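Serine/threonine-protein kinase Tel1 (Chaetomium thermophilum, PDB 6SKY) is an ATP-dependent protein kinase of the ATM family that probably phosphorylates serines and threonines followed by glutamine to signal DNA damage. Local coordinates at residues P2193-S2197 with L2198-V2202; I2221-I2224 with R2225-A2229; M2675-H2678 with E2679-P2683; T2705-A2708 with V2709-V2713. One frame throughout, in Å; residues are numbered along the deposited sequence.

Contact 1: residues P2193-S2197 with L2198-V2202; sequences PSCES and LGLSV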
ATOM      1  N   PRO A2193     -31.293 -15.614   2.858  1.00 45.69           N
ATOM      2  CA  PRO A2193     -32.364 -16.532   2.437  1.00 45.69           C
ATOM      3  C   PRO A2193     -33.120 -17.170   3.591  1.00 45.69           C
ATOM      4  O   PRO A2193     -34.355 -17.171   3.595  1.00 45.69           O
ATOM      5  CB  PRO A2193     -31.602 -17.570   1.611  1.00 45.69           C
ATOM      6  CG  PRO A2193     -30.478 -16.835   1.063  1.00 45.69           C
ATOM      7  CD  PRO A2193     -30.047 -15.894   2.123  1.00 45.69           C
ATOM      8  N   SER A2194     -32.412 -17.712   4.572  1.00 47.18           N
ATOM      9  CA  SER A2194     -33.043 -18.347   5.718  1.00 47.18           C
ATOM     10  C   SER A2194     -33.506 -17.353   6.766  1.00 47.18           C
ATOM     11  O   SER A2194     -33.936 -17.771   7.842  1.00 47.18           O
ATOM     12  CB  SER A2194     -32.085 -19.351   6.349  1.00 47.18           C
ATOM     13  OG  SER A2194     -30.850 -18.738   6.661  1.00 47.18           O
ATOM     14  N   CYS A2195     -33.408 -16.055   6.497  1.00 47.80           N
ATOM     15  CA  CYS A2195     -34.007 -15.042   7.353  1.00 47.80           C
ATOM     16  C   CYS A2195     -35.312 -14.508   6.800  1.00 47.80           C
ATOM     17  O   CYS A2195     -36.153 -14.045   7.570  1.00 47.80           O
ATOM     18  CB  CYS A2195     -33.047 -13.869   7.557  1.00 47.80           C
ATOM     19  SG  CYS A2195     -31.749 -14.139   8.770  1.00 47.80           S
ATOM     20  N   GLU A2196     -35.495 -14.555   5.483  1.00 54.61           N
ATOM     21  CA  GLU A2196     -36.730 -14.098   4.867  1.00 54.61           C
ATOM     22  C   GLU A2196     -37.845 -15.123   4.977  1.00 54.61           C
ATOM     23  O   GLU A2196     -39.011 -14.776   4.772  1.00 54.61           O
ATOM     24  CB  GLU A2196     -36.485 -13.758   3.400  1.00 54.61           C
ATOM     25  CG  GLU A2196     -35.465 -12.655   3.197  1.00 54.61           C
ATOM     26  CD  GLU A2196     -35.001 -12.534   1.760  1.00 54.61           C
ATOM     27  OE1 GLU A2196     -35.236 -13.476   0.975  1.00 54.61           O
ATOM     28  OE2 GLU A2196     -34.399 -11.496   1.415  1.00 54.61           O
ATOM     29  N   SER A2197     -37.517 -16.372   5.287  1.00 54.13           N
ATOM     30  CA  SER A2197     -38.525 -17.391   5.518  1.00 54.13           C
ATOM     31  C   SER A2197     -38.989 -17.438   6.964  1.00 54.13           C
ATOM     32  O   SER A2197     -40.048 -18.009   7.241  1.00 54.13           O
ATOM     33  CB  SER A2197     -37.986 -18.762   5.109  1.00 54.13           C
ATOM     34  OG  SER A2197     -36.866 -19.118   5.893  1.00 54.13           O
ATOM     35  N   LEU A2198     -38.219 -16.871   7.886  1.00 48.28           N
ATOM     36  CA  LEU A2198     -38.631 -16.726   9.273  1.00 48.28           C
ATOM     37  C   LEU A2198     -39.418 -15.448   9.514  1.00 48.28           C
ATOM     38  O   LEU A2198     -39.899 -15.237  10.630  1.00 48.28           O
ATOM     39  CB  LEU A2198     -37.412 -16.751  10.195  1.00 48.28           C
ATOM     40  CG  LEU A2198     -36.654 -18.067  10.297  1.00 48.28           C
ATOM     41  CD1 LEU A2198     -35.274 -17.839  10.865  1.00 48.28           C
ATOM     42  CD2 LEU A2198     -37.426 -19.018  11.165  1.00 48.28           C
ATOM     43  N   GLY A2199     -39.556 -14.596   8.506  1.00 47.43           N
ATOM     44  CA  GLY A2199     -40.288 -13.362   8.660  1.00 47.43           C
ATOM     45  C   GLY A2199     -39.468 -12.190   9.133  1.00 47.43           C
ATOM     46  O   GLY A2199     -40.010 -11.298   9.793  1.00 47.43           O
ATOM     47  N   LEU A2200     -38.179 -12.157   8.818  1.00 44.12           N
ATOM     48  CA  LEU A2200     -37.285 -11.100   9.259  1.00 44.12           C
ATOM     49  C   LEU A2200     -36.884 -10.226   8.082  1.00 44.12           C
ATOM     50  O   LEU A2200     -36.678 -10.721   6.972  1.00 44.12           O
ATOM     51  CB  LEU A2200     -36.031 -11.678   9.911  1.00 44.12           C
ATOM     52  CG  LEU A2200     -36.207 -12.454  11.206  1.00 44.12           C
ATOM     53  CD1 LEU A2200     -34.912 -13.116  11.560  1.00 44.12           C
ATOM     54  CD2 LEU A2200     -36.628 -11.525  12.294  1.00 44.12           C
ATOM     55  N   SER A2201     -36.765  -8.931   8.331  1.00 44.83           N
ATOM     56  CA  SER A2201     -36.293  -7.974   7.339  1.00 44.83           C
ATOM     57  C   SER A2201     -34.939  -7.475   7.820  1.00 44.83           C
ATOM     58  O   SER A2201     -34.856  -6.531   8.602  1.00 44.83           O
ATOM     59  CB  SER A2201     -37.273  -6.840   7.166  1.00 44.83           C
ATOM     60  OG  SER A2201     -38.553  -7.331   6.825  1.00 44.83           O
ATOM     61  N   VAL A2202     -33.876  -8.125   7.360  1.00 38.80           N
ATOM     62  CA  VAL A2202     -32.534  -7.765   7.794  1.00 38.80           C
ATOM     63  C   VAL A2202     -31.614  -7.586   6.599  1.00 38.80           C
ATOM     64  O   VAL A2202     -30.396  -7.717   6.724  1.00 38.80           O
ATOM     65  CB  VAL A2202     -31.957  -8.818   8.753  1.00 38.80           C
ATOM     66  CG1 VAL A2202     -32.706  -8.810  10.058  1.00 38.80           C
ATOM     67  CG2 VAL A2202     -32.012 -10.179   8.117  1.00 38.80           C
TER
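L2200 N reaches back five residues to C2195 O (3.0 Å, N-H...O angle 150°) as the chain leaves the short, irregular helix about 2193-2196 and turns through G2199, whose phi is positive. The donor sits nearly on the extension of the C=O bond, so one bond ties both ends of the turn. Glycine suits this place because any CB at these backbone angles would be pressed against the carbonyl of L2198. The six-residue bond and the glycine with positive phi are features of the Schellman motif, the common C-terminal cap of a helix. Its second bond is missing, since G2199 N lies 3.8 Å from E2196 O. The apolar contact of such a cap is present in a loose form, with L2200 CD1 coming within 4.3 Å of C2195 SG. C2195 SG, anti to its carbonyl carbon (chi1 -79°), also faces V2202 CG2 at 4.0 Å. A small thiol thus serves two branched neighbours. L2198 folds back over the turn and lays CD1 on S2194 O at 3.3 Å. C2195 and V2202 both pack on I2162 of helix 2154-2174, while R2158 of that helix hydrogen-bonds S2194 OG. V2202, two residues beyond L2200, holds the N-cap position of helix 2203-2217 in this helical FAT region.

Contact 2: residues I2221-I2224 with R2225-A2229; sequences ISSI and RMLQA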
ATOM      1  N   ILE A2221     -15.955   2.492  -5.578  1.00 24.24           N
ATOM      2  CA  ILE A2221     -17.126   2.629  -6.431  1.00 24.24           C
ATOM      3  C   ILE A2221     -18.104   1.498  -6.181  1.00 24.24           C
ATOM      4  O   ILE A2221     -19.318   1.705  -6.226  1.00 24.24           O
ATOM      5  CB  ILE A2221     -16.714   2.713  -7.908  1.00 24.24           C
ATOM      6  CG1 ILE A2221     -15.602   3.740  -8.090  1.00 24.24           C
ATOM      7  CG2 ILE A2221     -17.883   3.122  -8.751  1.00 24.24           C
ATOM      8  CD1 ILE A2221     -15.968   5.113  -7.653  1.00 24.24           C
ATOM      9  N   SER A2222     -17.609   0.299  -5.887  1.00 24.83           N
ATOM     10  CA  SER A2222     -18.505  -0.809  -5.586  1.00 24.83           C
ATOM     11  C   SER A2222     -19.294  -0.544  -4.316  1.00 24.83           C
ATOM     12  O   SER A2222     -20.499  -0.807  -4.257  1.00 24.83           O
ATOM     13  CB  SER A2222     -17.708  -2.097  -5.458  1.00 24.83           C
ATOM     14  OG  SER A2222     -16.738  -2.186  -6.476  1.00 24.83           O
ATOM     15  N   SER A2223     -18.631  -0.008  -3.294  1.00 21.24           N
ATOM     16  CA  SER A2223     -19.305   0.337  -2.052  1.00 21.24           C
ATOM     17  C   SER A2223     -20.357   1.414  -2.263  1.00 21.24           C
ATOM     18  O   SER A2223     -21.463   1.326  -1.719  1.00 21.24           O
ATOM     19  CB  SER A2223     -18.277   0.790  -1.030  1.00 21.24           C
ATOM     20  OG  SER A2223     -18.867   1.611  -0.052  1.00 21.24           O
ATOM     21  N   ILE A2224     -20.037   2.439  -3.050  1.00 21.69           N
ATOM     22  CA  ILE A2224     -21.001   3.505  -3.301  1.00 21.69           C
ATOM     23  C   ILE A2224     -22.209   2.975  -4.062  1.00 21.69           C
ATOM     24  O   ILE A2224     -23.353   3.322  -3.752  1.00 21.69           O
ATOM     25  CB  ILE A2224     -20.320   4.663  -4.042  1.00 21.69           C
ATOM     26  CG1 ILE A2224     -19.266   5.302  -3.153  1.00 21.69           C
ATOM     27  CG2 ILE A2224     -21.327   5.686  -4.453  1.00 21.69           C
ATOM     28  CD1 ILE A2224     -18.352   6.224  -3.881  1.00 21.69           C
ATOM     29  N   ARG A2225     -21.979   2.127  -5.068  1.00 23.90           N
ATOM     30  CA  ARG A2225     -23.093   1.574  -5.831  1.00 23.90           C
ATOM     31  C   ARG A2225     -23.965   0.682  -4.965  1.00 23.90           C
ATOM     32  O   ARG A2225     -25.193   0.684  -5.095  1.00 23.90           O
ATOM     33  CB  ARG A2225     -22.575   0.794  -7.030  1.00 23.90           C
ATOM     34  CG  ARG A2225     -21.781   1.595  -8.017  1.00 23.90           C
ATOM     35  CD  ARG A2225     -22.473   2.871  -8.398  1.00 23.90           C
ATOM     36  NE  ARG A2225     -21.664   3.639  -9.336  1.00 23.90           N
ATOM     37  CZ  ARG A2225     -21.838   4.927  -9.592  1.00 23.90           C
ATOM     38  NH1 ARG A2225     -21.058   5.541 -10.464  1.00 23.90           N
ATOM     39  NH2 ARG A2225     -22.788   5.602  -8.976  1.00 23.90           N
ATOM     40  N   MET A2226     -23.345  -0.075  -4.063  1.00 26.71           N
ATOM     41  CA  MET A2226     -24.093  -0.933  -3.157  1.00 26.71           C
ATOM     42  C   MET A2226     -24.959  -0.124  -2.203  1.00 26.71           C
ATOM     43  O   MET A2226     -26.123  -0.467  -1.968  1.00 26.71           O
ATOM     44  CB  MET A2226     -23.113  -1.810  -2.397  1.00 26.71           C
ATOM     45  CG  MET A2226     -23.662  -3.117  -1.977  1.00 26.71           C
ATOM     46  SD  MET A2226     -22.371  -4.301  -1.656  1.00 26.71           S
ATOM     47  CE  MET A2226     -23.397  -5.681  -1.197  1.00 26.71           C
ATOM     48  N   LEU A2227     -24.417   0.960  -1.648  1.00 21.94           N
ATOM     49  CA  LEU A2227     -25.213   1.797  -0.758  1.00 21.94           C
ATOM     50  C   LEU A2227     -26.346   2.482  -1.502  1.00 21.94           C
ATOM     51  O   LEU A2227     -27.451   2.615  -0.973  1.00 21.94           O
ATOM     52  CB  LEU A2227     -24.334   2.835  -0.078  1.00 21.94           C
ATOM     53  CG  LEU A2227     -23.354   2.398   0.997  1.00 21.94           C
ATOM     54  CD1 LEU A2227     -22.600   3.592   1.456  1.00 21.94           C
ATOM     55  CD2 LEU A2227     -24.084   1.770   2.137  1.00 21.94           C
ATOM     56  N   GLN A2228     -26.097   2.936  -2.728  1.00 25.12           N
ATOM     57  CA  GLN A2228     -27.167   3.556  -3.500  1.00 25.12           C
ATOM     58  C   GLN A2228     -28.253   2.557  -3.856  1.00 25.12           C
ATOM     59  O   GLN A2228     -29.424   2.928  -3.945  1.00 25.12           O
ATOM     60  CB  GLN A2228     -26.605   4.189  -4.759  1.00 25.12           C
ATOM     61  CG  GLN A2228     -25.819   5.437  -4.513  1.00 25.12           C
ATOM     62  CD  GLN A2228     -25.081   5.885  -5.728  1.00 25.12           C
ATOM     63  OE1 GLN A2228     -24.855   5.109  -6.643  1.00 25.12           O
ATOM     64  NE2 GLN A2228     -24.704   7.144  -5.757  1.00 25.12           N
ATOM     65  N   ALA A2229     -27.891   1.295  -4.074  1.00 29.21           N
ATOM     66  CA  ALA A2229     -28.906   0.272  -4.287  1.00 29.21           C
ATOM     67  C   ALA A2229     -29.721   0.028  -3.025  1.00 29.21           C
ATOM     68  O   ALA A2229     -30.932  -0.184  -3.101  1.00 29.21           O
ATOM     69  CB  ALA A2229     -28.254  -1.018  -4.759  1.00 29.21           C
TER
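Helix 2220-2232 of the FAT region carries this contact, in which I2221 and R2225 lie side by side one turn apart, as do I2224 and Q2228. Four successive backbone bonds hold the turn, from R2225 N to I2221 O (2.9 Å) through to Q2228 N to I2224 O (3.0 Å). In R2225, chi1 (-61°) sets CG beside I2221 O, and the bend at chi2 (-49°) swings the outer chain so that NE lies 3.9 Å from I2221 CG2. The chain stands out from the helix and its NH2 branch turns toward Q2228, donating to OE1 at 3.2 Å with an N-H...O angle of 153°. The donor uses a lone pair in the amide plane, and OE1 lies in the guanidinium plane, so the two flat groups hold each other's rotation. This is an i, i+3 side-chain hydrogen bond along one helical face, suited to two long polar chains at its margin. Q2228 CG passes I2224 O at 3.3 Å, and the amide end lies beside I2224 CG2, with NE2 at 3.9 Å. NE2 also makes a weak hydrogen bond with Y2271 OH. A leucine in place of Q2228 would probably leave the R2225 guanidinium free to turn and Y2271 without that bond. Inward, I2224 and L2227 pack on helix 2245-2259, and S2223 OG is bonded to Q2255 there. M2226 leans on helix 2203-2217, whereas R2225 packs on A1937 of the second subunit.

Contact 3: residues M2675-H2678 with E2679-P2683; sequences MPAH and ERYYP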
ATOM      1  N   MET A2675      24.068  13.964  38.254  1.00 30.32           N
ATOM      2  CA  MET A2675      25.391  14.456  38.610  1.00 30.32           C
ATOM      3  C   MET A2675      25.966  13.758  39.839  1.00 30.32           C
ATOM      4  O   MET A2675      27.174  13.504  39.874  1.00 30.32           O
ATOM      5  CB  MET A2675      25.364  15.967  38.796  1.00 30.32           C
ATOM      6  CG  MET A2675      25.338  16.708  37.477  1.00 30.32           C
ATOM      7  SD  MET A2675      26.612  16.129  36.348  1.00 30.32           S
ATOM      8  CE  MET A2675      25.640  15.711  34.914  1.00 30.32           C
ATOM      9  N   PRO A2676      25.171  13.442  40.867  1.00 27.14           N
ATOM     10  CA  PRO A2676      25.713  12.600  41.944  1.00 27.14           C
ATOM     11  C   PRO A2676      25.989  11.171  41.525  1.00 27.14           C
ATOM     12  O   PRO A2676      26.964  10.569  41.989  1.00 27.14           O
ATOM     13  CB  PRO A2676      24.620  12.673  43.009  1.00 27.14           C
ATOM     14  CG  PRO A2676      23.961  13.937  42.765  1.00 27.14           C
ATOM     15  CD  PRO A2676      23.940  14.118  41.300  1.00 27.14           C
ATOM     16  N   ALA A2677      25.149  10.598  40.670  1.00 25.34           N
ATOM     17  CA  ALA A2677      25.331   9.213  40.267  1.00 25.34           C
ATOM     18  C   ALA A2677      26.609   9.018  39.477  1.00 25.34           C
ATOM     19  O   ALA A2677      27.239   7.961  39.575  1.00 25.34           O
ATOM     20  CB  ALA A2677      24.134   8.750  39.453  1.00 25.34           C
ATOM     21  N   HIS A2678      27.014  10.017  38.700  1.00 26.86           N
ATOM     22  CA  HIS A2678      28.208   9.871  37.880  1.00 26.86           C
ATOM     23  C   HIS A2678      29.447   9.700  38.734  1.00 26.86           C
ATOM     24  O   HIS A2678      30.358   8.953  38.371  1.00 26.86           O
ATOM     25  CB  HIS A2678      28.363  11.071  36.956  1.00 26.86           C
ATOM     26  CG  HIS A2678      27.728  10.883  35.622  1.00 26.86           C
ATOM     27  ND1 HIS A2678      28.245  10.043  34.667  1.00 26.86           N
ATOM     28  CD2 HIS A2678      26.616  11.426  35.082  1.00 26.86           C
ATOM     29  CE1 HIS A2678      27.480  10.080  33.595  1.00 26.86           C
ATOM     30  NE2 HIS A2678      26.482  10.907  33.822  1.00 26.86           N
ATOM     31  N   GLU A2679      29.509  10.385  39.865  1.00 32.80           N
ATOM     32  CA  GLU A2679      30.648  10.232  40.751  1.00 32.80           C
ATOM     33  C   GLU A2679      30.471   9.101  41.745  1.00 32.80           C
ATOM     34  O   GLU A2679      31.464   8.626  42.300  1.00 32.80           O
ATOM     35  CB  GLU A2679      30.905  11.528  41.507  1.00 32.80           C
ATOM     36  CG  GLU A2679      29.801  11.901  42.444  1.00 32.80           C
ATOM     37  CD  GLU A2679      30.113  13.152  43.218  1.00 32.80           C
ATOM     38  OE1 GLU A2679      31.225  13.685  43.040  1.00 32.80           O
ATOM     39  OE2 GLU A2679      29.255  13.601  44.005  1.00 32.80           O
ATOM     40  N   ARG A2680      29.239   8.663  41.988  1.00 29.13           N
ATOM     41  CA  ARG A2680      29.042   7.504  42.846  1.00 29.13           C
ATOM     42  C   ARG A2680      29.446   6.217  42.142  1.00 29.13           C
ATOM     43  O   ARG A2680      30.026   5.324  42.763  1.00 29.13           O
ATOM     44  CB  ARG A2680      27.592   7.444  43.302  1.00 29.13           C
ATOM     45  CG  ARG A2680      27.181   6.131  43.867  1.00 29.13           C
ATOM     46  CD  ARG A2680      25.885   6.244  44.608  1.00 29.13           C
ATOM     47  NE  ARG A2680      24.770   6.559  43.733  1.00 29.13           N
ATOM     48  CZ  ARG A2680      24.088   7.693  43.778  1.00 29.13           C
ATOM     49  NH1 ARG A2680      23.080   7.893  42.953  1.00 29.13           N
ATOM     50  NH2 ARG A2680      24.411   8.624  44.658  1.00 29.13           N
ATOM     51  N   TYR A2681      29.170   6.101  40.846  1.00 28.93           N
ATOM     52  CA  TYR A2681      29.463   4.856  40.152  1.00 28.93           C
ATOM     53  C   TYR A2681      30.789   4.854  39.414  1.00 28.93           C
ATOM     54  O   TYR A2681      31.293   3.774  39.100  1.00 28.93           O
ATOM     55  CB  TYR A2681      28.346   4.517  39.166  1.00 28.93           C
ATOM     56  CG  TYR A2681      27.043   4.238  39.849  1.00 28.93           C
ATOM     57  CD1 TYR A2681      26.821   3.040  40.488  1.00 28.93           C
ATOM     58  CD2 TYR A2681      26.040   5.174  39.868  1.00 28.93           C
ATOM     59  CE1 TYR A2681      25.644   2.789  41.115  1.00 28.93           C
ATOM     60  CE2 TYR A2681      24.863   4.928  40.496  1.00 28.93           C
ATOM     61  CZ  TYR A2681      24.670   3.738  41.124  1.00 28.93           C
ATOM     62  OH  TYR A2681      23.482   3.490  41.758  1.00 28.93           O
ATOM     63  N   TYR A2682      31.369   6.013  39.128  1.00 31.86           N
ATOM     64  CA  TYR A2682      32.671   6.102  38.465  1.00 31.86           C
ATOM     65  C   TYR A2682      33.519   7.143  39.171  1.00 31.86           C
ATOM     66  O   TYR A2682      33.622   8.288  38.726  1.00 31.86           O
ATOM     67  CB  TYR A2682      32.516   6.451  36.989  1.00 31.86           C
ATOM     68  CG  TYR A2682      31.811   5.412  36.175  1.00 31.86           C
ATOM     69  CD1 TYR A2682      32.492   4.332  35.664  1.00 31.86           C
ATOM     70  CD2 TYR A2682      30.462   5.520  35.898  1.00 31.86           C
ATOM     71  CE1 TYR A2682      31.853   3.386  34.917  1.00 31.86           C
ATOM     72  CE2 TYR A2682      29.817   4.579  35.151  1.00 31.86           C
ATOM     73  CZ  TYR A2682      30.519   3.515  34.663  1.00 31.86           C
ATOM     74  OH  TYR A2682      29.881   2.569  33.911  1.00 31.86           O
ATOM     75  N   PRO A2683      34.154   6.775  40.286  1.00 35.48           N
ATOM     76  CA  PRO A2683      34.943   7.758  41.039  1.00 35.48           C
ATOM     77  C   PRO A2683      36.206   8.225  40.334  1.00 35.48           C
ATOM     78  O   PRO A2683      36.821   9.190  40.796  1.00 35.48           O
ATOM     79  CB  PRO A2683      35.280   7.013  42.333  1.00 35.48           C
ATOM     80  CG  PRO A2683      34.295   5.917  42.411  1.00 35.48           C
ATOM     81  CD  PRO A2683      34.043   5.505  41.012  1.00 35.48           C
TER
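P2676 O receives two backbone donors across this turn, a weak bond from E2679 N and a firmer one from R2680 N at 3.0 Å. Y2681 N continues the series to A2677 O (3.0 Å). The last bond, Y2682 N to H2678 O at 3.2 Å, has its donor 43° above the carbonyl plane, as Y2682 leaves helical geometry. P2676, lacking an N-H, leaves a bond out of the previous turn and kinks the helix.

The apolar contact is A2677 CB on Y2681 CE2 at 4.0 Å; the small alanine lets the ring lie close.

Flat groups add faces and edges. The Y2681 ring turns its CD2 edge to A2677 O, and R2680 CG stands 4.2 Å above the ring centre. CG is anti to the backbone N (chi1 164°), and a bend at chi3 then brings the guanidinium back so that A2677 CA lies 3.7 Å over one of its faces.

The polar ends find partners elsewhere in the kinase: E2679 OE1 makes a salt bridge to K2687, and Y2681 OH bonds E2727, while the Y2681 ring stacks with Y2723. Replacing Y2681 by an alanine would probably leave E2727 without this hydrogen bond, Y2723 without its stacked partner and the stem of R2680 without its support.

Helix 2670-2681 directly follows strand 2667-2669 in the kinase fold. H2678 stacks on F2717 and bonds D2803 of helix 2802-2806, and Y2681 lies against helix 2722-2726 through Y2723.

Contact 4: residues T2705-A2708 with V2709-V2713; sequences TRIA and VYRRV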
ATOM      1  N   THR A2705      38.307  22.062  16.894  1.00 42.32           N
ATOM      2  CA  THR A2705      38.763  22.048  18.277  1.00 42.32           C
ATOM      3  C   THR A2705      37.619  21.737  19.228  1.00 42.32           C
ATOM      4  O   THR A2705      37.803  21.016  20.214  1.00 42.32           O
ATOM      5  CB  THR A2705      39.412  23.383  18.625  1.00 42.32           C
ATOM      6  OG1 THR A2705      40.614  23.535  17.864  1.00 42.32           O
ATOM      7  CG2 THR A2705      39.755  23.451  20.097  1.00 42.32           C
ATOM      8  N   ARG A2706      36.425  22.253  18.940  1.00 37.00           N
ATOM      9  CA  ARG A2706      35.270  21.945  19.774  1.00 37.00           C
ATOM     10  C   ARG A2706      34.954  20.460  19.751  1.00 37.00           C
ATOM     11  O   ARG A2706      34.710  19.858  20.800  1.00 37.00           O
ATOM     12  CB  ARG A2706      34.064  22.755  19.315  1.00 37.00           C
ATOM     13  CG  ARG A2706      34.244  24.227  19.488  1.00 37.00           C
ATOM     14  CD  ARG A2706      33.027  24.992  19.060  1.00 37.00           C
ATOM     15  NE  ARG A2706      31.998  24.980  20.082  1.00 37.00           N
ATOM     16  CZ  ARG A2706      30.833  25.604  19.970  1.00 37.00           C
ATOM     17  NH1 ARG A2706      29.947  25.543  20.952  1.00 37.00           N
ATOM     18  NH2 ARG A2706      30.558  26.289  18.874  1.00 37.00           N
ATOM     19  N   ILE A2707      34.972  19.845  18.571  1.00 33.50           N
ATOM     20  CA  ILE A2707      34.669  18.422  18.482  1.00 33.50           C
ATOM     21  C   ILE A2707      35.757  17.593  19.147  1.00 33.50           C
ATOM     22  O   ILE A2707      35.474  16.575  19.787  1.00 33.50           O
ATOM     23  CB  ILE A2707      34.452  18.011  17.020  1.00 33.50           C
ATOM     24  CG1 ILE A2707      33.240  18.730  16.449  1.00 33.50           C
ATOM     25  CG2 ILE A2707      34.212  16.546  16.930  1.00 33.50           C
ATOM     26  CD1 ILE A2707      32.838  18.252  15.090  1.00 33.50           C
ATOM     27  N   ALA A2708      37.015  18.013  19.028  1.00 34.98           N
ATOM     28  CA  ALA A2708      38.087  17.277  19.686  1.00 34.98           C
ATOM     29  C   ALA A2708      37.955  17.341  21.201  1.00 34.98           C
ATOM     30  O   ALA A2708      38.125  16.326  21.886  1.00 34.98           O
ATOM     31  CB  ALA A2708      39.438  17.819  19.244  1.00 34.98           C
ATOM     32  N   VAL A2709      37.645  18.520  21.740  1.00 32.69           N
ATOM     33  CA  VAL A2709      37.462  18.656  23.181  1.00 32.69           C
ATOM     34  C   VAL A2709      36.265  17.845  23.647  1.00 32.69           C
ATOM     35  O   VAL A2709      36.290  17.229  24.718  1.00 32.69           O
ATOM     36  CB  VAL A2709      37.323  20.138  23.558  1.00 32.69           C
ATOM     37  CG1 VAL A2709      36.831  20.277  24.970  1.00 32.69           C
ATOM     38  CG2 VAL A2709      38.647  20.827  23.407  1.00 32.69           C
ATOM     39  N   TYR A2710      35.205  17.810  22.844  1.00 28.89           N
ATOM     40  CA  TYR A2710      34.028  17.047  23.230  1.00 28.89           C
ATOM     41  C   TYR A2710      34.315  15.554  23.259  1.00 28.89           C
ATOM     42  O   TYR A2710      33.877  14.854  24.177  1.00 28.89           O
ATOM     43  CB  TYR A2710      32.880  17.356  22.284  1.00 28.89           C
ATOM     44  CG  TYR A2710      31.641  16.570  22.575  1.00 28.89           C
ATOM     45  CD1 TYR A2710      31.293  15.490  21.795  1.00 28.89           C
ATOM     46  CD2 TYR A2710      30.821  16.905  23.628  1.00 28.89           C
ATOM     47  CE1 TYR A2710      30.176  14.773  22.054  1.00 28.89           C
ATOM     48  CE2 TYR A2710      29.699  16.190  23.891  1.00 28.89           C
ATOM     49  CZ  TYR A2710      29.383  15.124  23.101  1.00 28.89           C
ATOM     50  OH  TYR A2710      28.259  14.390  23.350  1.00 28.89           O
ATOM     51  N   ARG A2711      35.036  15.039  22.263  1.00 32.43           N
ATOM     52  CA  ARG A2711      35.404  13.629  22.295  1.00 32.43           C
ATOM     53  C   ARG A2711      36.287  13.322  23.492  1.00 32.43           C
ATOM     54  O   ARG A2711      36.106  12.301  24.165  1.00 32.43           O
ATOM     55  CB  ARG A2711      36.109  13.229  21.010  1.00 32.43           C
ATOM     56  CG  ARG A2711      35.226  13.199  19.804  1.00 32.43           C
ATOM     57  CD  ARG A2711      35.991  12.658  18.629  1.00 32.43           C
ATOM     58  NE  ARG A2711      35.324  12.931  17.366  1.00 32.43           N
ATOM     59  CZ  ARG A2711      34.464  12.105  16.789  1.00 32.43           C
ATOM     60  NH1 ARG A2711      33.903  12.432  15.637  1.00 32.43           N
ATOM     61  NH2 ARG A2711      34.165  10.953  17.367  1.00 32.43           N
ATOM     62  N   ARG A2712      37.247  14.201  23.777  1.00 36.08           N
ATOM     63  CA  ARG A2712      38.122  13.989  24.920  1.00 36.08           C
ATOM     64  C   ARG A2712      37.339  13.968  26.224  1.00 36.08           C
ATOM     65  O   ARG A2712      37.671  13.213  27.141  1.00 36.08           O
ATOM     66  CB  ARG A2712      39.186  15.077  24.957  1.00 36.08           C
ATOM     67  CG  ARG A2712      40.278  14.853  25.965  1.00 36.08           C
ATOM     68  CD  ARG A2712      40.938  16.159  26.356  1.00 36.08           C
ATOM     69  NE  ARG A2712      40.825  17.173  25.312  1.00 36.08           N
ATOM     70  CZ  ARG A2712      41.594  17.228  24.230  1.00 36.08           C
ATOM     71  NH1 ARG A2712      41.416  18.190  23.337  1.00 36.08           N
ATOM     72  NH2 ARG A2712      42.532  16.313  24.034  1.00 36.08           N
ATOM     73  N   VAL A2713      36.302  14.793  26.333  1.00 33.38           N
ATOM     74  CA  VAL A2713      35.542  14.855  27.577  1.00 33.38           C
ATOM     75  C   VAL A2713      34.607  13.662  27.714  1.00 33.38           C
ATOM     76  O   VAL A2713      34.452  13.114  28.807  1.00 33.38           O
ATOM     77  CB  VAL A2713      34.781  16.188  27.670  1.00 33.38           C
ATOM     78  CG1 VAL A2713      33.398  15.982  28.232  1.00 33.38           C
ATOM     79  CG2 VAL A2713      35.543  17.149  28.539  1.00 33.38           C
TER
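R2711 runs back alongside I2707, one turn earlier in helix 2703-2714. Its CB and CG both border I2707 O, CG at 3.4 Å, and CD runs on past the same oxygen at 4.1 Å. The chain stays extended from CG to NE, which carries NE beside the isoleucine, 3.8 Å from I2707 CG2. The methyl branch meets the guanidinium obliquely. Isoleucine suits the spot, since CG2, anti to its backbone N, points toward the long stem of the arginine. Beneath this pair the backbone bond R2711 N to I2707 O (2.9 Å, 166°) is nearly straight, one of four in the turn. R2712 takes another course: bent at chi3, it brings one guanidinium face over A2708 O, 3.9 Å from its plane, with V2709 CG2 at the edge. V2709 CG2 also sits 3.3 Å from T2705 O; the small A2708 probably leaves room for R2712. The inner face belongs to Y2710, whose side chain touches I2695 of helix 2688-2697 and V2930 and L2933 of helix 2930-2933, the FATC element that R2711 and I2707 also touch.

Overall arrangement
From the N terminus the four contacts follow in series; none nests in or crosses another. Contact 1 closes a turn between helices 2193-2196 and 2203-2217, and contacts 2 to 4 each link successive turns of a single helix. Contact 2 lies in the helix after 2203-2217, its centre about 23 Å from that of contact 1, and it alone touches the second subunit. The chain then passes through the rest of the FAT region into the kinase. There contact 3 ends helix 2670-2681, and contact 4 lies in helix 2703-2714, their centres about 21 Å apart. Contact 1 ties FAT helices together, whereas contact 4 packs the kinase against the FATC end; the centres of contacts 1 and 4 are about 80 Å apart.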